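Long-range contacts in glycoside hydrolase family 81 (Clostridium thermocellum, PDB 6FOP), which probably hydrolyses beta-1,3-glucans such as laminarin, as a cellulosomal glycoside hydrolase of family 81: residues Trp232-Thr240 and Val666-Ser674; Tyr547-Val555 and Ser571-Leu579. One frame throughout, in Å; residues are numbered along the deposited sequence.

Contact 1 (Trp232-Thr240 and Val666-Ser674); sequences WSYNETEST and VTADTPLYS
Y234, E236 and S239 at the tip of the hairpin of strands 223-235 and 240-251 meet T667 to P671, the loop leading into strand 673-678, in a largely water-bridged turn-against-loop contact. One water is hydrogen-bonded to Y234 OH at 2.6 Å and lies within bonding distance of E236 O and A668 O, so that it sits between the two backbones and the phenol. A second bridges E236 OE2, at 2.8 Å, to T670 OG1, and a third links E238 O with T667 OG1.

Direct touching fills in around these waters. E236 reaches out with an extended chain, CG lying trans to the backbone N (chi1 -170°), which brings OE2 obliquely across the proline, 3.5 Å from P671 CD. Y234 OH lies 3.4 Å from P671 CA. At the inverse gamma turn centred on D669, a CA-H...O contact runs from D669 CA to E236 O at 3.2 Å, while D669 OD1 takes the N-H of T697. S239 sits in the G1 beta bulge that closes the hairpin turn; its CB packs 3.7 Å from T667 CB, and its OG, hydrogen-bonded to Y302 O, lies 3.0 Å from Y673 OH, at the edge of that ring. The centre of one face of the Y673 ring is covered by A668 CB.

Around the contact, Y234 and P671 rest on R517 of helix 514-534, L672 packs on helix 494-511, and A668, D669 and T670 lie along strand 694-697, so the hairpin tip joins the C-terminal strands beside two helices.

Contact 2 (Tyr547-Val555 and Ser571-Leu579); sequences YGHNYASMV and SEKHGINFL. With NI (nickel (II) ion), chain B.
Y551 and N577 carry the hydrogen bonding of this buried contact, in which the loop before strand 554-556 meets the C-terminal part of helix 570-575 and the following residues. Y551 OH donates to K573 O at 2.6 Å, with that oxygen in the plane of the phenol ring, and accepts from N577 ND2 at 2.9 Å in a fairly straight bond (162°). The hydroxyl is gripped by an acceptor and a donor. K573 O is a helix carbonyl that N577 N passes by, bonding to H574 O instead. A weak bond also leads from N577 ND2 to S553 O, at 3.3 Å, and N577 OD1 is held by S494 OG.

In the metal site, H574 NE2 ligates the nickel ion at 2.1 Å, together with H562, E601 and E605. Its ND1 is hydrogen-bonded to N598, which helps fix the ring's rotation. Two loop residues form a second shell: H549 ND1 is hydrogen-bonded to E605 OE2, and N550 N to E601 OE1.

Van der Waals contact joins the two sets. Y551 CD2 stands 3.6 Å above the centre of the H574 ring, whose plane is turned 43° from the phenol, so tyrosine backs the metal-binding imidazole obliquely. Beyond them, I576 CD1 lies 3.7 Å from S553 O.

Helix 592-606 flanks Y551 and H574 and supplies the two glutamate ligands, helix 615-622 touches H574 and F578, and strand 559-561 borders A552 and M554.

Contacts 1 and 2 have centres about 30 Å apart, with nearest atoms about 15 Å from each other. Along the chain the two segments of contact 2, separated by only 15 residues, both fall between the two of contact 1, whose segments have 425 residues between them. Contact 2 is thus local, within the helical C-terminal family domain, whereas contact 1 ties an earlier hairpin to the sheet that ends the chain. Helix 494-511 serves both: S494 and S495 at its start bond to N577 and L579 of the segment 571-579, and L506 and E509 near its end touch contact 1. One helix therefore spans from the nickel-site region to the C-terminal strands.

Contact 1 (Trp232-Thr240 and Val666-Ser674)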
ATOM      1  N   TRP A 232     -10.591   6.436   9.524  1.00 14.27           N
ATOM      2  CA  TRP A 232     -11.412   5.363   8.955  1.00 14.11           C
ATOM      3  C   TRP A 232     -12.416   4.832   9.956  1.00 14.38           C
ATOM      4  O   TRP A 232     -12.228   4.956  11.171  1.00 15.23           O
ATOM      5  CB  TRP A 232     -10.551   4.206   8.431  1.00 14.95           C
ATOM      6  CG  TRP A 232      -9.642   3.626   9.427  1.00 13.97           C
ATOM      7  CD1 TRP A 232      -9.936   2.633  10.340  1.00 14.29           C
ATOM      8  CD2 TRP A 232      -8.276   3.973   9.646  1.00 14.18           C
ATOM      9  NE1 TRP A 232      -8.840   2.360  11.087  1.00 15.24           N
ATOM     10  CE2 TRP A 232      -7.802   3.160  10.693  1.00 15.09           C
ATOM     11  CE3 TRP A 232      -7.396   4.895   9.046  1.00 14.80           C
ATOM     12  CZ2 TRP A 232      -6.497   3.255  11.172  1.00 15.25           C
ATOM     13  CZ3 TRP A 232      -6.113   4.963   9.509  1.00 15.75           C
ATOM     14  CH2 TRP A 232      -5.674   4.155  10.567  1.00 16.51           C
ATOM     15  N   SER A 233     -13.463   4.210   9.413  1.00 14.81           N
ATOM     16  CA  SER A 233     -14.485   3.573  10.227  0.72 15.71           C
ATOM     17  C   SER A 233     -15.063   2.351   9.524  1.00 15.89           C
ATOM     18  O   SER A 233     -15.500   2.461   8.371  1.00 15.66           O
ATOM     19  CB  SER A 233     -15.594   4.588  10.537  0.72 17.73           C
ATOM     20  OG  SER A 233     -16.621   3.969  11.289  0.72 21.01           O
ATOM     21  N   TYR A 234     -15.057   1.207  10.204  1.00 15.48           N
ATOM     22  CA  TYR A 234     -15.733   0.002   9.747  1.00 16.08           C
ATOM     23  C   TYR A 234     -17.105   0.003  10.394  1.00 16.45           C
ATOM     24  O   TYR A 234     -17.218   0.074  11.633  1.00 17.82           O
ATOM     25  CB  TYR A 234     -14.954  -1.232  10.191  1.00 15.63           C
ATOM     26  CG  TYR A 234     -15.671  -2.560  10.034  1.00 15.57           C
ATOM     27  CD1 TYR A 234     -16.233  -2.955   8.821  1.00 15.07           C
ATOM     28  CD2 TYR A 234     -15.795  -3.424  11.120  1.00 15.41           C
ATOM     29  CE1 TYR A 234     -16.861  -4.202   8.683  1.00 14.69           C
ATOM     30  CE2 TYR A 234     -16.406  -4.655  11.001  1.00 16.39           C
ATOM     31  CZ  TYR A 234     -16.962  -5.033   9.800  1.00 14.32           C
ATOM     32  OH  TYR A 234     -17.547  -6.293   9.730  1.00 15.62           O
ATOM     33  N   ASN A 235     -18.139  -0.080   9.569  1.00 17.18           N
ATOM     34  CA  ASN A 235     -19.514  -0.237  10.028  1.00 19.09           C
ATOM     35  C   ASN A 235     -19.912  -1.688   9.898  1.00 18.66           C
ATOM     36  O   ASN A 235     -20.164  -2.177   8.805  1.00 18.45           O
ATOM     37  CB  ASN A 235     -20.449   0.651   9.220  1.00 19.32           C
ATOM     38  CG  ASN A 235     -21.849   0.667   9.778  1.00 21.90           C
ATOM     39  OD1 ASN A 235     -22.338  -0.349  10.265  1.00 25.21           O
ATOM     40  ND2 ASN A 235     -22.514   1.808   9.704  1.00 24.66           N
ATOM     41  N   GLU A 236     -19.940  -2.373  11.032  1.00 18.95           N
ATOM     42  CA  GLU A 236     -20.188  -3.814  11.025  1.00 19.79           C
ATOM     43  C   GLU A 236     -21.583  -4.175  10.532  1.00 19.86           C
ATOM     44  O   GLU A 236     -21.756  -5.196   9.860  1.00 23.73           O
ATOM     45  CB  GLU A 236     -19.951  -4.425  12.398  1.00 21.86           C
ATOM     46  CG  GLU A 236     -19.969  -5.966  12.392  1.00 23.45           C
ATOM     47  CD  GLU A 236     -19.720  -6.520  13.756  1.00 25.18           C
ATOM     48  OE1 GLU A 236     -19.399  -5.735  14.671  1.00 32.28           O
ATOM     49  OE2 GLU A 236     -19.865  -7.732  13.950  1.00 24.14           O
ATOM     50  N   THR A 237     -22.562  -3.358  10.884  0.71 21.03           N
ATOM     51  CA  THR A 237     -23.928  -3.563  10.472  0.71 23.69           C
ATOM     52  C   THR A 237     -24.067  -3.467   8.956  0.71 22.62           C
ATOM     53  O   THR A 237     -24.680  -4.336   8.340  0.71 25.59           O
ATOM     54  CB  THR A 237     -24.860  -2.558  11.179  0.71 26.39           C
ATOM     55  OG1 THR A 237     -24.750  -2.742  12.605  0.71 28.47           O
ATOM     56  CG2 THR A 237     -26.304  -2.755  10.741  0.71 28.42           C
ATOM     57  N   GLU A 238     -23.417  -2.462   8.360  1.00 20.81           N
ATOM     58  CA  GLU A 238     -23.526  -2.192   6.916  1.00 21.96           C
ATOM     59  C   GLU A 238     -22.449  -2.856   6.052  1.00 20.38           C
ATOM     60  O   GLU A 238     -22.532  -2.817   4.827  1.00 20.33           O
ATOM     61  CB  GLU A 238     -23.580  -0.665   6.677  1.00 24.05           C
ATOM     62  CG  GLU A 238     -24.828  -0.044   7.308  1.00 28.07           C
ATOM     63  CD  GLU A 238     -25.143   1.398   6.891  1.00 35.22           C
ATOM     64  OE1 GLU A 238     -24.512   1.961   5.967  1.00 36.86           O
ATOM     65  OE2 GLU A 238     -26.064   1.972   7.507  1.00 45.08           O
ATOM     66  N   SER A 239     -21.442  -3.464   6.683  1.00 18.41           N
ATOM     67  CA  SER A 239     -20.317  -4.063   5.967  1.00 17.35           C
ATOM     68  C   SER A 239     -19.631  -3.063   5.033  1.00 17.21           C
ATOM     69  O   SER A 239     -19.302  -3.379   3.902  1.00 17.76           O
ATOM     70  CB  SER A 239     -20.737  -5.351   5.224  1.00 18.93           C
ATOM     71  OG  SER A 239     -19.612  -6.177   4.955  1.00 19.03           O
ATOM     72  N   THR A 240     -19.378  -1.868   5.558  1.00 15.74           N
ATOM     73  CA  THR A 240     -18.720  -0.799   4.793  1.00 16.56           C
ATOM     74  C   THR A 240     -17.485  -0.296   5.521  1.00 14.94           C
ATOM     75  O   THR A 240     -17.372  -0.401   6.739  1.00 15.59           O
ATOM     76  CB  THR A 240     -19.632   0.411   4.552  1.00 17.53           C
ATOM     77  OG1 THR A 240     -20.081   0.922   5.818  1.00 18.76           O
ATOM     78  CG2 THR A 240     -20.792   0.037   3.687  1.00 19.90           C
ATOM     79  N   VAL A 666     -23.498  -9.783  -2.249  1.00 17.21           N
ATOM     80  CA  VAL A 666     -24.132 -10.025  -0.947  1.00 17.86           C
ATOM     81  C   VAL A 666     -23.140  -9.717   0.155  1.00 18.72           C
ATOM     82  O   VAL A 666     -22.013 -10.232   0.131  1.00 22.09           O
ATOM     83  CB  VAL A 666     -24.528 -11.507  -0.777  1.00 20.96           C
ATOM     84  CG1 VAL A 666     -25.274 -11.746   0.544  1.00 20.41           C
ATOM     85  CG2 VAL A 666     -25.359 -11.977  -1.921  1.00 24.24           C
ATOM     86  N   THR A 667     -23.576  -8.962   1.162  1.00 16.74           N
ATOM     87  CA  THR A 667     -22.762  -8.697   2.339  1.00 17.10           C
ATOM     88  C   THR A 667     -23.435  -9.221   3.603  1.00 16.00           C
ATOM     89  O   THR A 667     -24.580  -9.680   3.558  1.00 17.29           O
ATOM     90  CB  THR A 667     -22.406  -7.213   2.440  1.00 18.72           C
ATOM     91  OG1 THR A 667     -23.609  -6.438   2.449  1.00 21.07           O
ATOM     92  CG2 THR A 667     -21.540  -6.792   1.246  1.00 20.89           C
ATOM     93  N   ALA A 668     -22.734  -9.112   4.723  1.00 15.92           N
ATOM     94  CA  ALA A 668     -23.220  -9.622   6.001  1.00 14.52           C
ATOM     95  C   ALA A 668     -22.763  -8.735   7.129  1.00 14.91           C
ATOM     96  O   ALA A 668     -21.731  -8.046   7.021  1.00 15.58           O
ATOM     97  CB  ALA A 668     -22.749 -11.056   6.244  1.00 15.96           C
ATOM     98  N   ASP A 669     -23.506  -8.805   8.233  1.00 15.21           N
ATOM     99  CA  ASP A 669     -23.251  -7.998   9.431  1.00 15.64           C
ATOM    100  C   ASP A 669     -22.256  -8.631  10.422  1.00 14.94           C
ATOM    101  O   ASP A 669     -22.460  -8.640  11.642  1.00 16.16           O
ATOM    102  CB  ASP A 669     -24.562  -7.602  10.118  1.00 17.26           C
ATOM    103  CG  ASP A 669     -25.353  -8.779  10.671  1.00 17.50           C
ATOM    104  OD1 ASP A 669     -24.958  -9.955  10.478  1.00 17.27           O
ATOM    105  OD2 ASP A 669     -26.412  -8.487  11.265  1.00 20.30           O
ATOM    106  N   THR A 670     -21.160  -9.159   9.880  1.00 14.84           N
ATOM    107  CA  THR A 670     -20.114  -9.792  10.678  1.00 15.22           C
ATOM    108  C   THR A 670     -18.781  -9.653   9.939  1.00 15.09           C
ATOM    109  O   THR A 670     -18.787  -9.489   8.728  1.00 15.12           O
ATOM    110  CB  THR A 670     -20.488 -11.277  10.972  1.00 15.71           C
ATOM    111  OG1 THR A 670     -19.821 -11.733  12.137  1.00 16.67           O
ATOM    112  CG2 THR A 670     -20.184 -12.170   9.787  1.00 16.10           C
ATOM    113  N   PRO A 671     -17.633  -9.750  10.655  1.00 15.03           N
ATOM    114  CA  PRO A 671     -16.372  -9.501   9.929  1.00 15.95           C
ATOM    115  C   PRO A 671     -15.838 -10.705   9.160  1.00 14.37           C
ATOM    116  O   PRO A 671     -15.152 -10.511   8.172  1.00 14.79           O
ATOM    117  CB  PRO A 671     -15.375  -9.103  11.014  1.00 17.09           C
ATOM    118  CG  PRO A 671     -16.068  -9.239  12.311  1.00 21.76           C
ATOM    119  CD  PRO A 671     -17.511  -9.556  12.109  1.00 16.76           C
ATOM    120  N   LEU A 672     -16.126 -11.938   9.599  1.00 14.27           N
ATOM    121  CA  LEU A 672     -15.506 -13.127   9.002  1.00 14.33           C
ATOM    122  C   LEU A 672     -16.600 -13.946   8.326  1.00 14.34           C
ATOM    123  O   LEU A 672     -17.336 -14.691   8.966  1.00 15.05           O
ATOM    124  CB  LEU A 672     -14.746 -13.926  10.044  1.00 15.30           C
ATOM    125  CG  LEU A 672     -13.706 -13.157  10.875  1.00 14.97           C
ATOM    126  CD1 LEU A 672     -13.050 -14.104  11.888  1.00 16.03           C
ATOM    127  CD2 LEU A 672     -12.681 -12.483  10.002  1.00 15.85           C
ATOM    128  N   TYR A 673     -16.712 -13.775   7.020  1.00 14.01           N
ATOM    129  CA  TYR A 673     -17.680 -14.487   6.209  1.00 14.25           C
ATOM    130  C   TYR A 673     -17.212 -14.510   4.764  1.00 13.63           C
ATOM    131  O   TYR A 673     -16.307 -13.767   4.387  1.00 14.25           O
ATOM    132  CB  TYR A 673     -19.071 -13.860   6.288  1.00 13.90           C
ATOM    133  CG  TYR A 673     -19.198 -12.507   5.602  1.00 15.05           C
ATOM    134  CD1 TYR A 673     -18.832 -11.329   6.256  1.00 14.72           C
ATOM    135  CD2 TYR A 673     -19.736 -12.414   4.331  1.00 15.24           C
ATOM    136  CE1 TYR A 673     -18.973 -10.090   5.624  1.00 15.87           C
ATOM    137  CE2 TYR A 673     -19.891 -11.201   3.695  1.00 15.55           C
ATOM    138  CZ  TYR A 673     -19.534 -10.036   4.348  1.00 14.48           C
ATOM    139  OH  TYR A 673     -19.744  -8.848   3.685  1.00 17.07           O
ATOM    140  N   SER A 674     -17.843 -15.366   3.973  1.00 13.66           N
ATOM    141  CA  SER A 674     -17.796 -15.276   2.505  1.00 14.25           C
ATOM    142  C   SER A 674     -19.019 -15.975   1.926  1.00 15.20           C
ATOM    143  O   SER A 674     -19.559 -16.927   2.537  1.00 15.88           O
ATOM    144  CB  SER A 674     -16.499 -15.825   1.892  1.00 15.58           C
ATOM    145  OG  SER A 674     -15.387 -14.991   2.181  1.00 17.77           O
TER
HETATM  146  O   HOH W   1     -19.669  -6.322   8.187  1.00 24.07           O
HETATM  147  O   HOH W   2     -20.967 -10.254  14.133  1.00 21.18           O
HETATM  148  O   HOH W   3     -22.657  -3.554   2.166  1.00 32.27           O

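Contact 2 (Tyr547-Val555 and Ser571-Leu579)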
ATOM      1  N   TYR A 547       0.056   0.471 -23.829  1.00 20.10           N
ATOM      2  CA  TYR A 547       0.590  -0.540 -22.930  1.00 19.12           C
ATOM      3  C   TYR A 547       0.061  -1.885 -23.422  1.00 19.59           C
ATOM      4  O   TYR A 547      -1.129  -2.047 -23.685  1.00 22.12           O
ATOM      5  CB  TYR A 547       0.185  -0.227 -21.487  1.00 18.16           C
ATOM      6  CG  TYR A 547       0.656  -1.237 -20.468  1.00 16.14           C
ATOM      7  CD1 TYR A 547       1.992  -1.390 -20.205  1.00 16.93           C
ATOM      8  CD2 TYR A 547      -0.243  -2.020 -19.762  1.00 16.64           C
ATOM      9  CE1 TYR A 547       2.444  -2.291 -19.263  1.00 16.32           C
ATOM     10  CE2 TYR A 547       0.191  -2.944 -18.822  1.00 15.16           C
ATOM     11  CZ  TYR A 547       1.526  -3.071 -18.573  1.00 14.37           C
ATOM     12  OH  TYR A 547       2.003  -3.978 -17.682  1.00 15.45           O
ATOM     13  N   GLY A 548       0.958  -2.846 -23.556  1.00 18.55           N
ATOM     14  CA  GLY A 548       0.645  -4.095 -24.251  1.00 19.17           C
ATOM     15  C   GLY A 548       0.092  -5.255 -23.435  1.00 18.98           C
ATOM     16  O   GLY A 548       0.200  -6.405 -23.860  1.00 20.93           O
ATOM     17  N   HIS A 549      -0.500  -4.980 -22.288  1.00 17.25           N
ATOM     18  CA  HIS A 549      -0.926  -6.019 -21.352  1.00 17.44           C
ATOM     19  C   HIS A 549      -2.188  -5.573 -20.633  1.00 17.23           C
ATOM     20  O   HIS A 549      -2.440  -4.368 -20.505  1.00 17.76           O
ATOM     21  CB  HIS A 549       0.206  -6.300 -20.337  1.00 17.02           C
ATOM     22  CG  HIS A 549       1.540  -6.536 -20.969  1.00 18.07           C
ATOM     23  ND1 HIS A 549       1.942  -7.786 -21.393  1.00 18.63           N
ATOM     24  CD2 HIS A 549       2.515  -5.679 -21.356  1.00 18.77           C
ATOM     25  CE1 HIS A 549       3.123  -7.696 -21.972  1.00 20.56           C
ATOM     26  NE2 HIS A 549       3.493  -6.426 -21.967  1.00 20.29           N
ATOM     27  N   ASN A 550      -2.903  -6.543 -20.059  1.00 16.87           N
ATOM     28  CA  ASN A 550      -4.074  -6.333 -19.218  1.00 16.81           C
ATOM     29  C   ASN A 550      -3.771  -6.347 -17.710  1.00 15.56           C
ATOM     30  O   ASN A 550      -4.680  -6.350 -16.891  1.00 16.14           O
ATOM     31  CB  ASN A 550      -5.195  -7.319 -19.575  1.00 17.21           C
ATOM     32  CG  ASN A 550      -4.875  -8.769 -19.207  1.00 18.80           C
ATOM     33  OD1 ASN A 550      -4.031  -9.070 -18.357  1.00 18.43           O
ATOM     34  ND2 ASN A 550      -5.517  -9.688 -19.930  1.00 20.17           N
ATOM     35  N   TYR A 551      -2.482  -6.318 -17.388  1.00 14.90           N
ATOM     36  CA  TYR A 551      -1.954  -6.535 -16.054  1.00 14.57           C
ATOM     37  C   TYR A 551      -0.627  -5.805 -15.969  1.00 14.03           C
ATOM     38  O   TYR A 551       0.141  -5.849 -16.924  1.00 14.60           O
ATOM     39  CB  TYR A 551      -1.734  -8.036 -15.857  1.00 14.42           C
ATOM     40  CG  TYR A 551      -0.810  -8.428 -14.711  1.00 13.75           C
ATOM     41  CD1 TYR A 551      -1.129  -8.089 -13.380  1.00 14.60           C
ATOM     42  CD2 TYR A 551       0.366  -9.111 -14.945  1.00 14.40           C
ATOM     43  CE1 TYR A 551      -0.299  -8.447 -12.338  1.00 14.12           C
ATOM     44  CE2 TYR A 551       1.199  -9.469 -13.911  1.00 13.75           C
ATOM     45  CZ  TYR A 551       0.853  -9.153 -12.596  1.00 13.87           C
ATOM     46  OH  TYR A 551       1.659  -9.547 -11.571  1.00 13.66           O
ATOM     47  N   ALA A 552      -0.396  -5.139 -14.839  1.00 13.83           N
ATOM     48  CA  ALA A 552       0.917  -4.595 -14.496  1.00 14.09           C
ATOM     49  C   ALA A 552       1.420  -5.339 -13.270  1.00 13.96           C
ATOM     50  O   ALA A 552       0.732  -5.391 -12.247  1.00 14.55           O
ATOM     51  CB  ALA A 552       0.850  -3.097 -14.202  1.00 15.07           C
ATOM     52  N   SER A 553       2.628  -5.886 -13.362  1.00 13.26           N
ATOM     53  CA  SER A 553       3.240  -6.593 -12.230  1.00 13.30           C
ATOM     54  C   SER A 553       3.955  -5.685 -11.240  1.00 13.51           C
ATOM     55  O   SER A 553       4.081  -6.059 -10.072  1.00 15.11           O
ATOM     56  CB  SER A 553       4.173  -7.691 -12.741  1.00 15.17           C
ATOM     57  OG  SER A 553       5.060  -7.203 -13.713  1.00 14.92           O
ATOM     58  N   MET A 554       4.442  -4.528 -11.706  1.00 13.09           N
ATOM     59  CA  MET A 554       5.077  -3.537 -10.837  1.00 14.03           C
ATOM     60  C   MET A 554       4.525  -2.151 -11.086  1.00 14.07           C
ATOM     61  O   MET A 554       4.439  -1.709 -12.226  1.00 15.42           O
ATOM     62  CB  MET A 554       6.599  -3.541 -10.984  1.00 16.74           C
ATOM     63  CG  MET A 554       7.227  -4.808 -10.523  1.00 17.91           C
ATOM     64  SD  MET A 554       9.008  -4.877 -10.354  1.00 23.66           S
ATOM     65  CE  MET A 554       9.261  -3.542  -9.266  1.00 20.56           C
ATOM     66  N   VAL A 555       4.173  -1.499  -9.985  1.00 13.89           N
ATOM     67  CA  VAL A 555       3.691  -0.128  -9.989  1.00 14.38           C
ATOM     68  C   VAL A 555       4.704   0.754  -9.276  1.00 14.21           C
ATOM     69  O   VAL A 555       5.081   0.474  -8.130  1.00 14.13           O
ATOM     70  CB  VAL A 555       2.306  -0.038  -9.278  1.00 15.19           C
ATOM     71  CG1 VAL A 555       1.837   1.420  -9.122  1.00 16.33           C
ATOM     72  CG2 VAL A 555       1.295  -0.902 -10.024  1.00 15.57           C
ATOM     73  N   SER A 571       4.318 -16.711 -16.357  1.00 14.70           N
ATOM     74  CA  SER A 571       3.554 -17.281 -15.249  1.00 13.90           C
ATOM     75  C   SER A 571       3.997 -16.709 -13.901  1.00 13.45           C
ATOM     76  O   SER A 571       3.147 -16.350 -13.066  1.00 14.00           O
ATOM     77  CB  SER A 571       3.615 -18.793 -15.259  1.00 14.40           C
ATOM     78  OG  SER A 571       2.879 -19.305 -14.172  1.00 15.75           O
ATOM     79  N   GLU A 572       5.310 -16.648 -13.677  1.00 13.60           N
ATOM     80  CA  GLU A 572       5.828 -15.989 -12.479  1.00 13.77           C
ATOM     81  C   GLU A 572       5.445 -14.498 -12.432  1.00 13.99           C
ATOM     82  O   GLU A 572       5.034 -13.999 -11.386  1.00 14.23           O
ATOM     83  CB  GLU A 572       7.345 -16.164 -12.356  1.00 14.71           C
ATOM     84  CG  GLU A 572       7.729 -17.619 -12.103  1.00 15.66           C
ATOM     85  CD  GLU A 572       9.204 -17.855 -12.271  1.00 16.93           C
ATOM     86  OE1 GLU A 572       9.934 -17.703 -11.273  1.00 19.37           O
ATOM     87  OE2 GLU A 572       9.630 -18.183 -13.411  1.00 18.01           O
ATOM     88  N   LYS A 573       5.525 -13.805 -13.572  1.00 13.67           N
ATOM     89  CA  LYS A 573       5.198 -12.396 -13.574  1.00 14.00           C
ATOM     90  C   LYS A 573       3.754 -12.159 -13.131  1.00 12.72           C
ATOM     91  O   LYS A 573       3.486 -11.235 -12.355  1.00 14.36           O
ATOM     92  CB  LYS A 573       5.444 -11.765 -14.943  1.00 14.06           C
ATOM     93  CG  LYS A 573       6.906 -11.732 -15.349  1.00 15.82           C
ATOM     94  CD  LYS A 573       7.125 -11.007 -16.662  1.00 17.78           C
ATOM     95  CE  LYS A 573       8.565 -11.154 -17.115  1.00 21.66           C
ATOM     96  NZ  LYS A 573       8.869 -10.369 -18.329  1.00 26.42           N
ATOM     97  N   HIS A 574       2.824 -12.985 -13.603  1.00 13.64           N
ATOM     98  CA  HIS A 574       1.419 -12.900 -13.183  1.00 12.87           C
ATOM     99  C   HIS A 574       1.231 -13.373 -11.722  1.00 13.44           C
ATOM    100  O   HIS A 574       0.506 -12.740 -10.943  1.00 13.39           O
ATOM    101  CB  HIS A 574       0.559 -13.721 -14.152  1.00 13.96           C
ATOM    102  CG  HIS A 574       0.244 -12.994 -15.418  1.00 13.30           C
ATOM    103  ND1 HIS A 574      -1.031 -12.647 -15.776  1.00 13.97           N
ATOM    104  CD2 HIS A 574       1.049 -12.484 -16.369  1.00 14.39           C
ATOM    105  CE1 HIS A 574      -1.009 -11.979 -16.905  1.00 14.09           C
ATOM    106  NE2 HIS A 574       0.241 -11.874 -17.290  1.00 14.19           N
ATOM    107  N   GLY A 575       1.918 -14.464 -11.360  1.00 12.72           N
ATOM    108  CA  GLY A 575       1.700 -15.099 -10.066  1.00 12.24           C
ATOM    109  C   GLY A 575       2.140 -14.286  -8.861  1.00 11.84           C
ATOM    110  O   GLY A 575       1.620 -14.509  -7.748  1.00 12.81           O
ATOM    111  N   ILE A 576       3.105 -13.364  -9.033  1.00 12.36           N
ATOM    112  CA  ILE A 576       3.537 -12.577  -7.883  1.00 13.31           C
ATOM    113  C   ILE A 576       2.446 -11.668  -7.345  1.00 12.61           C
ATOM    114  O   ILE A 576       2.615 -11.148  -6.255  1.00 13.72           O
ATOM    115  CB  ILE A 576       4.815 -11.735  -8.129  1.00 13.66           C
ATOM    116  CG1 ILE A 576       4.619 -10.663  -9.231  1.00 14.63           C
ATOM    117  CG2 ILE A 576       6.026 -12.629  -8.425  1.00 14.57           C
ATOM    118  CD1 ILE A 576       5.335  -9.369  -8.926  1.00 16.60           C
ATOM    119  N   ASN A 577       1.366 -11.426  -8.099  1.00 12.28           N
ATOM    120  CA  ASN A 577       0.238 -10.661  -7.587  1.00 12.17           C
ATOM    121  C   ASN A 577      -0.940 -11.506  -7.158  1.00 12.25           C
ATOM    122  O   ASN A 577      -2.015 -11.002  -6.891  1.00 11.94           O
ATOM    123  CB  ASN A 577      -0.133  -9.516  -8.549  1.00 12.48           C
ATOM    124  CG  ASN A 577       0.679  -8.292  -8.248  1.00 11.79           C
ATOM    125  OD1 ASN A 577       0.430  -7.622  -7.241  1.00 12.80           O
ATOM    126  ND2 ASN A 577       1.738  -8.059  -9.029  1.00 13.03           N
ATOM    127  N   PHE A 578      -0.716 -12.822  -7.137  1.00 12.87           N
ATOM    128  CA  PHE A 578      -1.679 -13.740  -6.540  1.00 12.45           C
ATOM    129  C   PHE A 578      -1.186 -14.271  -5.201  1.00 12.24           C
ATOM    130  O   PHE A 578      -1.960 -14.322  -4.227  1.00 12.90           O
ATOM    131  CB  PHE A 578      -1.970 -14.941  -7.464  1.00 12.52           C
ATOM    132  CG  PHE A 578      -2.295 -14.589  -8.908  1.00 13.01           C
ATOM    133  CD1 PHE A 578      -2.850 -13.380  -9.283  1.00 13.29           C
ATOM    134  CD2 PHE A 578      -2.057 -15.520  -9.905  1.00 13.73           C
ATOM    135  CE1 PHE A 578      -3.106 -13.101 -10.612  1.00 13.35           C
ATOM    136  CE2 PHE A 578      -2.300 -15.245 -11.238  1.00 14.67           C
ATOM    137  CZ  PHE A 578      -2.844 -14.024 -11.598  1.00 13.95           C
ATOM    138  N   LEU A 579       0.072 -14.701  -5.138  1.00 12.58           N
ATOM    139  CA  LEU A 579       0.542 -15.407  -3.945  1.00 13.18           C
ATOM    140  C   LEU A 579       0.901 -14.424  -2.817  1.00 12.36           C
ATOM    141  O   LEU A 579       1.356 -13.288  -3.076  1.00 13.27           O
ATOM    142  CB  LEU A 579       1.683 -16.353  -4.305  1.00 14.62           C
ATOM    143  CG  LEU A 579       3.069 -15.767  -4.517  1.00 15.73           C
ATOM    144  CD1 LEU A 579       3.813 -15.554  -3.188  1.00 16.18           C
ATOM    145  CD2 LEU A 579       3.872 -16.702  -5.419  1.00 17.85           C
TER
HETATM  146 NI    NI B 828       0.867 -10.748 -18.906  1.00 14.81          NI